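Local coordinates for glutamate receptor kainate-like protein (Pleurobrachia bachei, PDB 4ZDM) that probably forms part of a glycine-activated ion channel of the ionotropic glutamate receptor family, binding glycine in a two-lobed extracellular ligand-binding domain, at residues M18-E23 against G39-I44; R32-Y37 against Y56-P61; A94-A99 against F215-G220; F107-M112 against T233-I238; V169-Y174 against G184-I189. All coordinates share one frame; numbering follows the deposited sequence.

Contact 1. Residues M18-E23 against G39-I44; sequences MPFISE and GVNVEI
Phe20 and Asn41 run side by side and point the same way where the loop 18-23 meets the first turn of helix 40-52, whose N-cap residue is Gly39. Carbonyls of the loop receive the first helical N-H groups: Val40 N gives to Pro19 O in a nearly straight bond (2.9 Å, 172°), and Asn41 N gives to a lone pair of Phe20 O at 2.9 Å. The Phe20 side chain lies about 6 Å from the bound glycine, so this turn sits beside the pocket. A CB on Gly39 would collide with Phe20 O, and the backbone angles there also call for glycine. With CG anti to the carbonyl carbon (chi1 -67°), the Asn41 amide lies alongside Phe20, its plane turned 62° from the ring; OD1, buried without a polar partner, sits at the ring edge, 3.4 Å from Phe20 CD1. The other end, ND2, is hydrogen-bonded to Val92 O, which fixes how the amide is turned. A leucine here would probably leave Val92 O without this donor and press a methyl group against the edge of the Phe20 ring. Ile21 crosses both Asn41 and Val42 at about a right angle, its CG1 turned to Asn41 CB and its CG2 4.0 Å from Val42 CG2.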
# COMPACT_ATOMS: atom_id res chain seq x y z
N MET A 18 11.96 2.82 -21.64
CA MET A 18 11.31 2.34 -22.83
C MET A 18 12.04 1.17 -23.42
O MET A 18 13.25 1.04 -23.25
CB MET A 18 11.19 3.51 -23.80
CG MET A 18 10.14 4.55 -23.39
SD MET A 18 8.45 3.92 -23.34
CE MET A 18 8.04 4.01 -25.08
N PRO A 19 11.30 0.26 -24.10
CA PRO A 19 9.89 0.39 -24.50
C PRO A 19 8.88 -0.12 -23.48
O PRO A 19 7.68 -0.15 -23.75
CB PRO A 19 9.83 -0.47 -25.77
CG PRO A 19 10.78 -1.58 -25.47
CD PRO A 19 11.91 -0.95 -24.69
N PHE A 20 9.36 -0.47 -22.30
CA PHE A 20 8.53 -1.15 -21.31
C PHE A 20 7.63 -0.19 -20.54
O PHE A 20 6.42 -0.45 -20.38
CB PHE A 20 9.43 -1.94 -20.37
CG PHE A 20 10.33 -2.92 -21.07
CD1 PHE A 20 9.82 -4.04 -21.71
CD2 PHE A 20 11.70 -2.67 -21.15
CE1 PHE A 20 10.68 -4.92 -22.41
CE2 PHE A 20 12.53 -3.56 -21.83
CZ PHE A 20 12.03 -4.66 -22.44
N ILE A 21 8.20 0.93 -20.05
CA ILE A 21 7.48 1.95 -19.26
C ILE A 21 8.04 3.29 -19.60
O ILE A 21 9.26 3.48 -19.59
CB ILE A 21 7.59 1.70 -17.73
CG1 ILE A 21 7.13 0.29 -17.37
CG2 ILE A 21 6.81 2.78 -16.94
CD1 ILE A 21 7.31 -0.07 -15.93
N SER A 22 7.17 4.24 -19.96
CA SER A 22 7.64 5.60 -20.24
C SER A 22 7.98 6.41 -19.01
O SER A 22 7.66 6.04 -17.89
CB SER A 22 6.56 6.32 -21.03
OG SER A 22 5.45 6.61 -20.21
N GLU A 23 8.67 7.55 -19.21
CA GLU A 23 8.64 8.59 -18.19
C GLU A 23 7.20 9.05 -17.98
O GLU A 23 6.37 8.95 -18.89
CB GLU A 23 9.52 9.78 -18.61
CG GLU A 23 10.95 9.46 -18.77
CD GLU A 23 11.71 9.21 -17.49
OE1 GLU A 23 11.23 9.52 -16.39
OE2 GLU A 23 12.87 8.73 -17.58
N GLY A 39 3.74 2.45 -22.65
CA GLY A 39 4.74 1.41 -22.74
C GLY A 39 4.12 0.02 -22.77
O GLY A 39 2.98 -0.19 -22.41
N VAL A 40 4.91 -0.93 -23.22
CA VAL A 40 4.48 -2.32 -23.33
C VAL A 40 3.90 -2.81 -22.02
O VAL A 40 2.80 -3.41 -21.96
CB VAL A 40 5.67 -3.23 -23.75
CG1 VAL A 40 5.28 -4.70 -23.67
CG2 VAL A 40 6.15 -2.87 -25.14
N ASN A 41 4.62 -2.59 -20.95
CA ASN A 41 4.24 -3.18 -19.67
C ASN A 41 3.07 -2.43 -19.03
O ASN A 41 2.29 -3.02 -18.27
CB ASN A 41 5.41 -3.21 -18.70
CG ASN A 41 6.52 -4.13 -19.11
OD1 ASN A 41 6.70 -4.44 -20.30
ND2 ASN A 41 7.34 -4.53 -18.15
N VAL A 42 2.95 -1.12 -19.31
CA VAL A 42 1.82 -0.33 -18.86
C VAL A 42 0.56 -0.89 -19.49
O VAL A 42 -0.45 -1.05 -18.82
CB VAL A 42 2.06 1.17 -19.20
CG1 VAL A 42 0.85 1.99 -18.88
CG2 VAL A 42 3.29 1.64 -18.45
N GLU A 43 0.63 -1.21 -20.79
CA GLU A 43 -0.53 -1.81 -21.43
C GLU A 43 -0.81 -3.24 -20.93
O GLU A 43 -1.98 -3.62 -20.70
CB GLU A 43 -0.36 -1.80 -22.96
CG GLU A 43 -0.33 -0.37 -23.49
CD GLU A 43 -0.60 -0.27 -24.99
OE1 GLU A 43 0.14 0.53 -25.60
OE2 GLU A 43 -1.55 -0.92 -25.47
N ILE A 44 0.23 -4.03 -20.67
CA ILE A 44 0.02 -5.35 -20.09
C ILE A 44 -0.72 -5.24 -18.76
O ILE A 44 -1.66 -5.97 -18.47
CB ILE A 44 1.35 -6.11 -19.91
CG1 ILE A 44 1.91 -6.51 -21.27
CG2 ILE A 44 1.20 -7.34 -18.99
CD1 ILE A 44 3.29 -7.13 -21.21

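Contact 2. Residues R32-Y37 against Y56-P61; sequences RDPSCY and YNFITP. With SO4 (sulfate ion), chain D; SO4 (sulfate ion), chain B.
Arg32 lies alongside Ile59, both side chains pointing the same way, where the loop before helix 40-52 runs beside strand 54-59. Its CB and CG pass close to Phe58 O; the chain then runs extended from CG to NE, and CD comes 3.3 Å from O1 of the chain D sulfate. NE passes CG1 of Ile59, whose CD1 sits over the centre of one guanidinium face, 3.7 Å from Arg32 CZ. At the tip NH1 donates to both sulfates, to O1 of chain D (2.8 Å) and O2 of chain B, while NH2 gives to O4 of chain B. Asn57 ND2 holds the chain D sulfate too, through O3. In the backbone, an almost straight bond from Phe58 N to Arg32 O (2.9 Å, 178°) ties to the strand a loop that Cys36 also links to Cys28 by a disulfide. Pro34, its ring rigid and puckered, lays CG over the centre of the Phe58 ring in a CH-pi contact, and the edge of Phe58 meets the face of Tyr37 in a T-shaped pair. His9 and Arg11 also bind sulfate, as do His9, Arg11 and Arg32 of the second subunit. The anions, probably from the crystallisation liquor, are thus likely to offset the positive charge gathered between the subunits.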
# COMPACT_ATOMS: atom_id res chain seq x y z
N ARG A 32 2.26 8.65 -9.30
CA ARG A 32 1.72 7.31 -9.09
C ARG A 32 0.60 6.96 -10.04
O ARG A 32 0.17 5.82 -10.11
CB ARG A 32 1.20 7.14 -7.66
CG ARG A 32 2.28 7.28 -6.61
CD ARG A 32 1.77 6.71 -5.30
NE ARG A 32 2.78 6.71 -4.26
CZ ARG A 32 2.60 6.19 -3.05
NH1 ARG A 32 1.45 5.66 -2.70
NH2 ARG A 32 3.63 6.22 -2.21
N ASP A 33 0.08 7.93 -10.79
CA ASP A 33 -1.11 7.71 -11.63
C ASP A 33 -0.76 7.00 -12.93
O ASP A 33 -0.03 7.54 -13.73
CB ASP A 33 -1.74 9.07 -11.97
CG ASP A 33 -3.06 8.96 -12.69
OD1 ASP A 33 -3.49 7.90 -13.13
OD2 ASP A 33 -3.67 10.08 -12.85
N PRO A 34 -1.26 5.76 -13.13
CA PRO A 34 -0.93 5.04 -14.36
C PRO A 34 -1.32 5.75 -15.65
O PRO A 34 -0.70 5.46 -16.68
CB PRO A 34 -1.70 3.73 -14.20
CG PRO A 34 -1.79 3.53 -12.72
CD PRO A 34 -2.08 4.93 -12.23
N SER A 35 -2.29 6.65 -15.60
CA SER A 35 -2.71 7.35 -16.79
C SER A 35 -1.64 8.28 -17.31
O SER A 35 -1.76 8.73 -18.45
CB SER A 35 -4.02 8.09 -16.54
OG SER A 35 -3.79 9.21 -15.71
N CYS A 36 -0.61 8.56 -16.53
CA CYS A 36 0.48 9.42 -16.94
C CYS A 36 1.54 8.67 -17.75
O CYS A 36 2.56 9.26 -18.13
CB CYS A 36 1.17 10.04 -15.73
SG CYS A 36 0.20 11.22 -14.75
N TYR A 37 1.34 7.37 -18.01
CA TYR A 37 2.37 6.52 -18.62
C TYR A 37 1.90 5.78 -19.85
O TYR A 37 0.70 5.52 -20.00
CB TYR A 37 2.84 5.47 -17.60
CG TYR A 37 3.49 6.04 -16.37
CD1 TYR A 37 2.71 6.53 -15.27
CD2 TYR A 37 4.86 6.19 -16.29
CE1 TYR A 37 3.29 7.06 -14.16
CE2 TYR A 37 5.44 6.72 -15.17
CZ TYR A 37 4.68 7.16 -14.12
OH TYR A 37 5.32 7.72 -13.05
N TYR A 56 -5.01 -0.29 -9.01
CA TYR A 56 -3.59 -0.14 -8.84
C TYR A 56 -3.10 1.27 -9.05
O TYR A 56 -3.75 2.09 -9.75
CB TYR A 56 -2.83 -1.07 -9.79
CG TYR A 56 -3.01 -0.73 -11.24
CD1 TYR A 56 -4.16 -1.15 -11.92
CD2 TYR A 56 -2.02 -0.07 -11.95
CE1 TYR A 56 -4.35 -0.84 -13.29
CE2 TYR A 56 -2.20 0.22 -13.30
CZ TYR A 56 -3.34 -0.17 -13.94
OH TYR A 56 -3.55 0.10 -15.30
N ASN A 57 -1.96 1.55 -8.42
CA ASN A 57 -1.14 2.69 -8.71
C ASN A 57 0.29 2.27 -8.84
O ASN A 57 0.64 1.11 -8.49
CB ASN A 57 -1.27 3.78 -7.65
CG ASN A 57 -2.62 4.46 -7.73
OD1 ASN A 57 -2.98 5.03 -8.75
ND2 ASN A 57 -3.45 4.29 -6.70
N PHE A 58 1.13 3.16 -9.35
CA PHE A 58 2.53 2.87 -9.55
C PHE A 58 3.37 3.51 -8.49
O PHE A 58 3.08 4.66 -8.05
CB PHE A 58 2.99 3.41 -10.92
CG PHE A 58 2.43 2.71 -12.12
CD1 PHE A 58 1.97 1.41 -12.10
CD2 PHE A 58 2.40 3.36 -13.37
CE1 PHE A 58 1.51 0.79 -13.23
CE2 PHE A 58 1.94 2.73 -14.48
CZ PHE A 58 1.47 1.46 -14.43
N ILE A 59 4.48 2.91 -8.08
CA ILE A 59 5.39 3.50 -7.13
C ILE A 59 6.78 3.32 -7.69
O ILE A 59 7.19 2.20 -8.04
CB ILE A 59 5.30 2.88 -5.72
CG1 ILE A 59 3.92 3.21 -5.10
CG2 ILE A 59 6.48 3.36 -4.83
CD1 ILE A 59 3.76 2.77 -3.68
N THR A 60 7.52 4.42 -7.82
CA THR A 60 8.90 4.43 -8.32
C THR A 60 9.85 4.53 -7.14
O THR A 60 9.69 5.42 -6.26
CB THR A 60 9.08 5.66 -9.23
OG1 THR A 60 8.12 5.61 -10.26
CG2 THR A 60 10.43 5.68 -9.88
N PRO A 61 10.86 3.65 -7.07
CA PRO A 61 11.76 3.73 -5.92
C PRO A 61 12.54 5.02 -5.93
O PRO A 61 12.97 5.49 -6.97
CB PRO A 61 12.70 2.54 -6.10
CG PRO A 61 12.58 2.18 -7.52
CD PRO A 61 11.19 2.54 -7.96
S SO4 D . -1.86 4.31 -3.42
O1 SO4 D . -1.00 5.35 -4.08
O2 SO4 D . -1.26 3.98 -2.11
O3 SO4 D . -1.83 3.09 -4.30
O4 SO4 D . -3.24 4.75 -3.25
S SO4 B . 2.04 5.34 1.01
O1 SO4 B . 1.22 6.60 1.08
O2 SO4 B . 1.42 4.45 -0.01
O3 SO4 B . 1.98 4.68 2.36
O4 SO4 B . 3.44 5.61 0.65
O HOH W 1 8.13 7.31 -12.50

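Contact 3. Residues A94-A99 against F215-G220; sequences ALSNNA and FELAFG. With GLY (glycine), chain C.
One wall of the glycine pocket is strand 94-96, which here pairs antiparallel with strand 205-221. Leu95 and Ala218 form a hydrogen-bonded pair, Leu95 N giving to Ala218 O (3.0 Å) and Ala218 N to Leu95 O (2.9 Å); Ser96 and Leu217 are the following non-hydrogen-bonded pair. One residue further, Asn97 N meets Glu216 O at 172°, nearly along the C=O axis. On the side away from this pairing the strand grips the ligand: the glycine amino N donates to Ala94 O (2.7 Å), and Ser96 N gives an almost straight bond of 2.9 Å to the ligand OXT. Ser96 OG, anti to its carbonyl carbon (chi1 -52°), accepts a weak third bond from the amino group and is also hydrogen-bonded to Glu191. Around that hydroxyl stand Leu217 CD2 and CE2 of the Phe215 ring, apolar neighbours that pack against it without competing for its bonds. Leu95 divides its methyls: CD1 stands by the ligand OXT, and CD2 meets Gly220 CA, where any CB would clash with the leucine. Asn97 and Glu216 lie side by side, their amide and carboxylate planes 28° apart, with a water between ND2 and OE2. Backbone groups thus share with Arg101, Asn148 and Glu191 the binding of the two charged ends common to all alpha-amino acids, on a strand that its pairing with 205-221 probably helps to hold in place.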
# COMPACT_ATOMS: atom_id res chain seq x y z
N ALA A 94 10.29 -4.94 -16.81
CA ALA A 94 10.80 -6.20 -17.33
C ALA A 94 11.93 -6.59 -16.41
O ALA A 94 13.10 -6.19 -16.55
CB ALA A 94 11.25 -6.04 -18.79
N LEU A 95 11.55 -7.33 -15.38
CA LEU A 95 12.49 -7.67 -14.31
C LEU A 95 13.18 -8.97 -14.63
O LEU A 95 12.55 -10.02 -14.82
CB LEU A 95 11.77 -7.79 -12.96
CG LEU A 95 12.68 -7.78 -11.75
CD1 LEU A 95 13.35 -6.43 -11.52
CD2 LEU A 95 11.93 -8.22 -10.50
N SER A 96 14.51 -8.92 -14.74
CA SER A 96 15.26 -10.07 -15.13
C SER A 96 15.34 -11.09 -14.01
O SER A 96 15.70 -10.80 -12.86
CB SER A 96 16.67 -9.64 -15.53
OG SER A 96 16.52 -8.62 -16.49
N ASN A 97 15.04 -12.35 -14.37
CA ASN A 97 15.06 -13.47 -13.46
C ASN A 97 16.46 -14.01 -13.41
O ASN A 97 16.98 -14.53 -14.39
CB ASN A 97 14.05 -14.51 -13.96
CG ASN A 97 13.93 -15.70 -13.08
OD1 ASN A 97 14.83 -16.01 -12.29
ND2 ASN A 97 12.77 -16.38 -13.20
N ASN A 98 17.11 -13.82 -12.27
CA ASN A 98 18.43 -14.40 -12.03
C ASN A 98 18.40 -15.10 -10.70
O ASN A 98 17.48 -14.92 -9.86
CB ASN A 98 19.57 -13.37 -12.14
CG ASN A 98 19.51 -12.30 -11.09
OD1 ASN A 98 19.36 -12.57 -9.91
ND2 ASN A 98 19.70 -11.07 -11.52
N ALA A 99 19.39 -15.97 -10.47
CA ALA A 99 19.36 -16.83 -9.31
C ALA A 99 19.51 -16.07 -8.02
O ALA A 99 18.90 -16.46 -7.01
CB ALA A 99 20.48 -17.90 -9.43
N PHE A 215 18.23 -14.85 -20.08
CA PHE A 215 17.42 -14.82 -18.87
C PHE A 215 15.99 -14.48 -19.28
O PHE A 215 15.78 -13.84 -20.29
CB PHE A 215 17.91 -13.74 -17.86
CG PHE A 215 18.24 -12.44 -18.50
CD1 PHE A 215 19.53 -12.22 -19.00
CD2 PHE A 215 17.31 -11.44 -18.67
CE1 PHE A 215 19.84 -11.05 -19.67
CE2 PHE A 215 17.63 -10.30 -19.32
CZ PHE A 215 18.88 -10.09 -19.81
N GLU A 216 15.05 -14.91 -18.46
CA GLU A 216 13.66 -14.49 -18.60
C GLU A 216 13.46 -13.09 -18.05
O GLU A 216 14.11 -12.73 -17.08
CB GLU A 216 12.75 -15.46 -17.88
CG GLU A 216 12.67 -16.83 -18.54
CD GLU A 216 11.62 -17.69 -17.91
OE1 GLU A 216 10.60 -18.00 -18.59
OE2 GLU A 216 11.72 -18.05 -16.69
N LEU A 217 12.53 -12.35 -18.63
CA LEU A 217 12.06 -11.05 -18.18
C LEU A 217 10.64 -11.26 -17.70
O LEU A 217 9.81 -11.76 -18.47
CB LEU A 217 12.10 -10.03 -19.32
CG LEU A 217 13.52 -9.70 -19.78
CD1 LEU A 217 13.49 -9.08 -21.17
CD2 LEU A 217 14.15 -8.73 -18.83
N ALA A 218 10.34 -10.88 -16.47
CA ALA A 218 9.06 -11.22 -15.84
C ALA A 218 8.65 -10.17 -14.85
O ALA A 218 9.37 -9.19 -14.64
CB ALA A 218 9.21 -12.61 -15.18
N PHE A 219 7.52 -10.36 -14.19
CA PHE A 219 7.14 -9.54 -13.05
C PHE A 219 7.67 -10.18 -11.78
O PHE A 219 7.89 -11.39 -11.71
CB PHE A 219 5.63 -9.36 -12.98
CG PHE A 219 5.02 -8.51 -14.10
CD1 PHE A 219 5.77 -7.82 -15.01
CD2 PHE A 219 3.63 -8.40 -14.14
CE1 PHE A 219 5.13 -7.02 -16.00
CE2 PHE A 219 3.00 -7.60 -15.12
CZ PHE A 219 3.74 -6.94 -16.02
N GLY A 220 7.89 -9.36 -10.75
CA GLY A 220 8.38 -9.80 -9.46
C GLY A 220 7.30 -9.79 -8.39
O GLY A 220 6.54 -8.82 -8.32
N GLY C . 15.70 -5.37 -16.67
CA GLY C . 16.76 -4.90 -15.74
C GLY C . 16.80 -5.60 -14.43
O GLY C . 17.71 -5.39 -13.62
OXT GLY C . 15.88 -6.42 -14.12
O HOH W 2 16.10 -16.44 -16.19
O HOH W 3 10.38 -15.93 -15.13

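Contact 4. Residues F107-M112 against T233-I238; sequences FSLSMM and TFMLGI
Met235 leaves its helix with CG anti to the backbone N (chi1 -169°) and then bends at both chi2 and chi3, a folded shape that lets three successive atoms meet the loop 107-112. CG lies 3.5 Å from Leu109 O, SD is 4.1 Å from Met111 CB, and CE approaches Ser108 OG at 3.9 Å. Methionine suits such an uneven surface, since its unbranched chain can fold to follow the loop, which a branched one would probably do less well. Leu109, its CG likewise opposite the backbone N (chi1 -175°), extends onto the helix: CD1 packs on Leu236 CB at 3.8 Å and CD2 comes 3.6 Å from Leu236 N. The loop, which connects strands 106-107 and 112-121, is itself bonded to strand 205-221, so the contact seats helix 228-240 on the sheet, though no hydrogen bond links the two segments themselves. Polar ties come from beside it: Leu109 N is bonded to Asp232, and Ser110 O to Arg239, both on this helix. Cutting Met235 back to an alanine would probably open a gap beside Leu109 O and take from Met111 CB its sulfur neighbour. Ser108 OG also donates to Leu109 O, at 2.7 Å and from well above the carbonyl plane, while accepting from Phe219 N.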
# COMPACT_ATOMS: atom_id res chain seq x y z
N PHE A 107 9.29 -14.89 -9.39
CA PHE A 107 9.07 -14.31 -10.71
C PHE A 107 7.83 -14.95 -11.31
O PHE A 107 7.62 -16.18 -11.20
CB PHE A 107 10.28 -14.54 -11.60
CG PHE A 107 11.43 -13.70 -11.22
CD1 PHE A 107 12.30 -14.10 -10.22
CD2 PHE A 107 11.63 -12.48 -11.80
CE1 PHE A 107 13.37 -13.29 -9.84
CE2 PHE A 107 12.68 -11.67 -11.44
CZ PHE A 107 13.56 -12.07 -10.44
N SER A 108 7.05 -14.11 -11.94
CA SER A 108 5.93 -14.61 -12.73
C SER A 108 6.42 -15.40 -13.90
O SER A 108 7.58 -15.38 -14.27
CB SER A 108 5.06 -13.45 -13.24
OG SER A 108 5.67 -12.71 -14.30
N LEU A 109 5.46 -16.09 -14.53
CA LEU A 109 5.66 -16.56 -15.88
C LEU A 109 6.14 -15.39 -16.72
O LEU A 109 5.66 -14.26 -16.57
CB LEU A 109 4.35 -17.18 -16.40
CG LEU A 109 4.35 -17.85 -17.74
CD1 LEU A 109 3.43 -19.13 -17.67
CD2 LEU A 109 3.84 -16.87 -18.74
N SER A 110 7.12 -15.62 -17.61
CA SER A 110 7.81 -14.52 -18.24
C SER A 110 7.08 -13.90 -19.38
O SER A 110 6.28 -14.57 -20.07
CB SER A 110 9.17 -14.99 -18.66
OG SER A 110 9.07 -16.04 -19.62
N MET A 111 7.34 -12.61 -19.60
CA MET A 111 6.78 -11.90 -20.75
C MET A 111 7.61 -12.12 -22.03
O MET A 111 7.08 -12.05 -23.13
CB MET A 111 6.62 -10.39 -20.43
CG MET A 111 7.87 -9.67 -20.05
SD MET A 111 7.51 -7.92 -19.71
CE MET A 111 7.44 -8.24 -17.95
N MET A 112 8.90 -12.39 -21.90
CA MET A 112 9.77 -12.63 -23.02
C MET A 112 11.14 -13.03 -22.53
O MET A 112 11.42 -12.96 -21.32
CB MET A 112 9.88 -11.41 -23.91
CG MET A 112 10.56 -10.28 -23.27
SD MET A 112 10.49 -8.72 -24.26
CE MET A 112 8.82 -8.46 -24.42
N THR A 233 -1.40 -17.12 -15.19
CA THR A 233 -2.38 -17.55 -16.19
C THR A 233 -2.64 -16.41 -17.16
O THR A 233 -2.70 -16.62 -18.39
CB THR A 233 -3.63 -18.00 -15.49
OG1 THR A 233 -3.33 -19.24 -14.81
CG2 THR A 233 -4.75 -18.24 -16.50
N PHE A 234 -2.82 -15.19 -16.65
CA PHE A 234 -3.04 -14.08 -17.54
C PHE A 234 -1.84 -13.86 -18.46
O PHE A 234 -2.00 -13.65 -19.67
CB PHE A 234 -3.32 -12.79 -16.75
CG PHE A 234 -3.53 -11.63 -17.65
CD1 PHE A 234 -4.76 -11.43 -18.22
CD2 PHE A 234 -2.47 -10.82 -18.00
CE1 PHE A 234 -4.96 -10.43 -19.13
CE2 PHE A 234 -2.70 -9.78 -18.93
CZ PHE A 234 -3.93 -9.63 -19.45
N MET A 235 -0.62 -13.88 -17.91
CA MET A 235 0.53 -13.63 -18.70
C MET A 235 0.70 -14.67 -19.80
O MET A 235 1.08 -14.35 -20.94
CB MET A 235 1.77 -13.58 -17.81
CG MET A 235 3.00 -13.07 -18.50
SD MET A 235 3.01 -11.28 -18.68
CE MET A 235 3.72 -10.80 -17.11
N LEU A 236 0.45 -15.91 -19.46
CA LEU A 236 0.57 -16.97 -20.44
C LEU A 236 -0.40 -16.77 -21.58
O LEU A 236 -0.07 -17.03 -22.75
CB LEU A 236 0.35 -18.33 -19.80
CG LEU A 236 0.43 -19.52 -20.76
CD1 LEU A 236 1.76 -19.66 -21.50
CD2 LEU A 236 0.14 -20.76 -19.96
N GLY A 237 -1.59 -16.33 -21.29
CA GLY A 237 -2.55 -16.14 -22.36
C GLY A 237 -2.10 -15.12 -23.36
O GLY A 237 -2.14 -15.34 -24.60
N ILE A 238 -1.65 -13.95 -22.90
CA ILE A 238 -1.20 -12.92 -23.83
C ILE A 238 0.15 -13.29 -24.47
O ILE A 238 0.42 -12.88 -25.59
CB ILE A 238 -1.13 -11.53 -23.20
CG1 ILE A 238 -0.34 -11.44 -21.89
CG2 ILE A 238 -2.57 -11.03 -22.98
CD1 ILE A 238 0.04 -10.02 -21.50

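Contact 5. Residues V169-Y174 against G184-I189; sequences VKVGSY and GGFVFI
Apolar packing without a single hydrogen bond between the segments joins strand 169-171 and the start of helix 174-182 to strand 186-192. Strand, helix and strand follow one another in the chain, and both strands pair in parallel with strand 140-144, which lies between them; this is a beta-alpha-beta crossover. The axes of the short strand segments stay 9.8 Å apart, so side chains alone span the distance. Val169 and Val171 point toward the other strand, and their compact branched chains meet two large rings. Val169 CB lies at the edge of the Phe186 ring, 4.0 Å from CE2, and Val171 CG1 comes 4.4 Å from Phe186 CZ. The same valine reaches the second ring with its other methyl, CG2, at 4.5 Å from Phe188 CE1. Phe188, with CG anti to the backbone N (chi1 -174°), stretches on to the helix start. There it crosses Tyr174 at about a right angle: Phe188 CE2 is 4.0 Å from Tyr174 CD1 and 3.8 Å from Tyr174 O. Leu178 and Met181 of helix 174-182 and Ile195 touch Phe188 as well. Lacking any directed bond, this core between sheet and helix depends on the fit of hydrocarbon surfaces, for which valine and phenylalanine are well suited.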
# COMPACT_ATOMS: atom_id res chain seq x y z
N VAL A 169 33.40 -0.09 -15.63
CA VAL A 169 32.91 1.16 -15.12
C VAL A 169 31.51 0.90 -14.59
O VAL A 169 30.75 0.20 -15.27
CB VAL A 169 32.87 2.23 -16.20
CG1 VAL A 169 32.25 3.51 -15.69
CG2 VAL A 169 34.29 2.54 -16.72
N LYS A 170 31.17 1.44 -13.42
CA LYS A 170 29.81 1.34 -12.88
C LYS A 170 29.06 2.64 -13.09
O LYS A 170 29.48 3.70 -12.59
CB LYS A 170 29.84 0.97 -11.39
CG LYS A 170 30.63 -0.30 -11.05
CD LYS A 170 30.32 -1.50 -11.98
CE LYS A 170 30.97 -2.76 -11.49
NZ LYS A 170 32.50 -2.69 -11.50
N VAL A 171 28.04 2.61 -13.93
CA VAL A 171 27.24 3.80 -14.19
C VAL A 171 25.96 3.76 -13.36
O VAL A 171 25.53 2.69 -12.92
CB VAL A 171 26.91 4.00 -15.71
CG1 VAL A 171 28.19 4.26 -16.54
CG2 VAL A 171 26.14 2.81 -16.29
N GLY A 172 25.36 4.92 -13.14
CA GLY A 172 24.25 5.01 -12.23
C GLY A 172 22.89 4.68 -12.83
O GLY A 172 21.92 4.47 -12.11
N SER A 173 22.81 4.66 -14.15
CA SER A 173 21.55 4.39 -14.83
C SER A 173 21.81 3.84 -16.22
O SER A 173 22.88 4.03 -16.78
CB SER A 173 20.70 5.65 -14.93
OG SER A 173 21.30 6.59 -15.80
N TYR A 174 20.80 3.16 -16.76
CA TYR A 174 20.80 2.68 -18.12
C TYR A 174 21.06 3.80 -19.11
O TYR A 174 21.90 3.68 -20.00
CB TYR A 174 19.45 2.02 -18.38
CG TYR A 174 19.19 1.45 -19.71
CD1 TYR A 174 19.81 0.28 -20.11
CD2 TYR A 174 18.19 1.94 -20.51
CE1 TYR A 174 19.47 -0.32 -21.31
CE2 TYR A 174 17.84 1.33 -21.68
CZ TYR A 174 18.49 0.19 -22.06
OH TYR A 174 18.11 -0.49 -23.22
N GLY A 184 31.65 7.11 -27.60
CA GLY A 184 32.74 6.35 -28.17
C GLY A 184 33.76 5.79 -27.19
O GLY A 184 33.90 6.28 -26.08
N GLY A 185 34.47 4.76 -27.61
CA GLY A 185 35.51 4.20 -26.78
C GLY A 185 35.05 3.43 -25.56
O GLY A 185 35.83 3.14 -24.65
N PHE A 186 33.77 3.06 -25.57
CA PHE A 186 33.11 2.52 -24.38
C PHE A 186 32.11 1.45 -24.78
O PHE A 186 31.16 1.73 -25.51
CB PHE A 186 32.41 3.66 -23.64
CG PHE A 186 31.71 3.27 -22.37
CD1 PHE A 186 30.40 2.81 -22.40
CD2 PHE A 186 32.33 3.43 -21.14
CE1 PHE A 186 29.72 2.51 -21.20
CE2 PHE A 186 31.66 3.12 -19.96
CZ PHE A 186 30.37 2.66 -20.00
N VAL A 187 32.32 0.21 -24.30
CA VAL A 187 31.42 -0.92 -24.54
C VAL A 187 30.42 -0.99 -23.39
O VAL A 187 30.81 -1.12 -22.23
CB VAL A 187 32.18 -2.24 -24.67
CG1 VAL A 187 31.24 -3.38 -24.85
CG2 VAL A 187 33.16 -2.19 -25.87
N PHE A 188 29.15 -0.86 -23.72
CA PHE A 188 28.09 -0.98 -22.73
C PHE A 188 27.54 -2.37 -22.81
O PHE A 188 27.09 -2.82 -23.86
CB PHE A 188 27.00 0.07 -22.99
CG PHE A 188 25.91 0.14 -21.94
CD1 PHE A 188 26.17 -0.02 -20.59
CD2 PHE A 188 24.61 0.45 -22.30
CE1 PHE A 188 25.15 0.05 -19.67
CE2 PHE A 188 23.59 0.54 -21.35
CZ PHE A 188 23.87 0.35 -20.04
N ILE A 189 27.58 -3.08 -21.68
CA ILE A 189 27.07 -4.44 -21.61
C ILE A 189 25.72 -4.40 -20.88
O ILE A 189 25.69 -4.13 -19.67
CB ILE A 189 28.04 -5.40 -20.91
CG1 ILE A 189 29.39 -5.44 -21.63
CG2 ILE A 189 27.39 -6.77 -20.86
CD1 ILE A 189 30.49 -6.12 -20.82

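How the contacts relate
Contacts 1, 3, 4 and 5 are largely buried, whereas contact 2 is only partly so and reaches the second subunit. Contact 1 is the most connected: it touches contacts 2, 3 and 4, with Tyr37 against Ile21 and Ser22, Phe20 on Ala94, and Met111 beside Asn41. Strand 205-221, a partner in contact 3, also carries the loop of contact 4, and the segments of these two alternate along the chain. Contact 5, nested within the chain loops closed by both, touches none of the others, and its centre is about 31 Å from that of contact 4. Chemistry follows place: backbone bonds in contacts 1, 2 and 3, with bound anions in contact 2 and the ligand in contact 3; packing without hydrogen bonds between the segments in contacts 4 and 5.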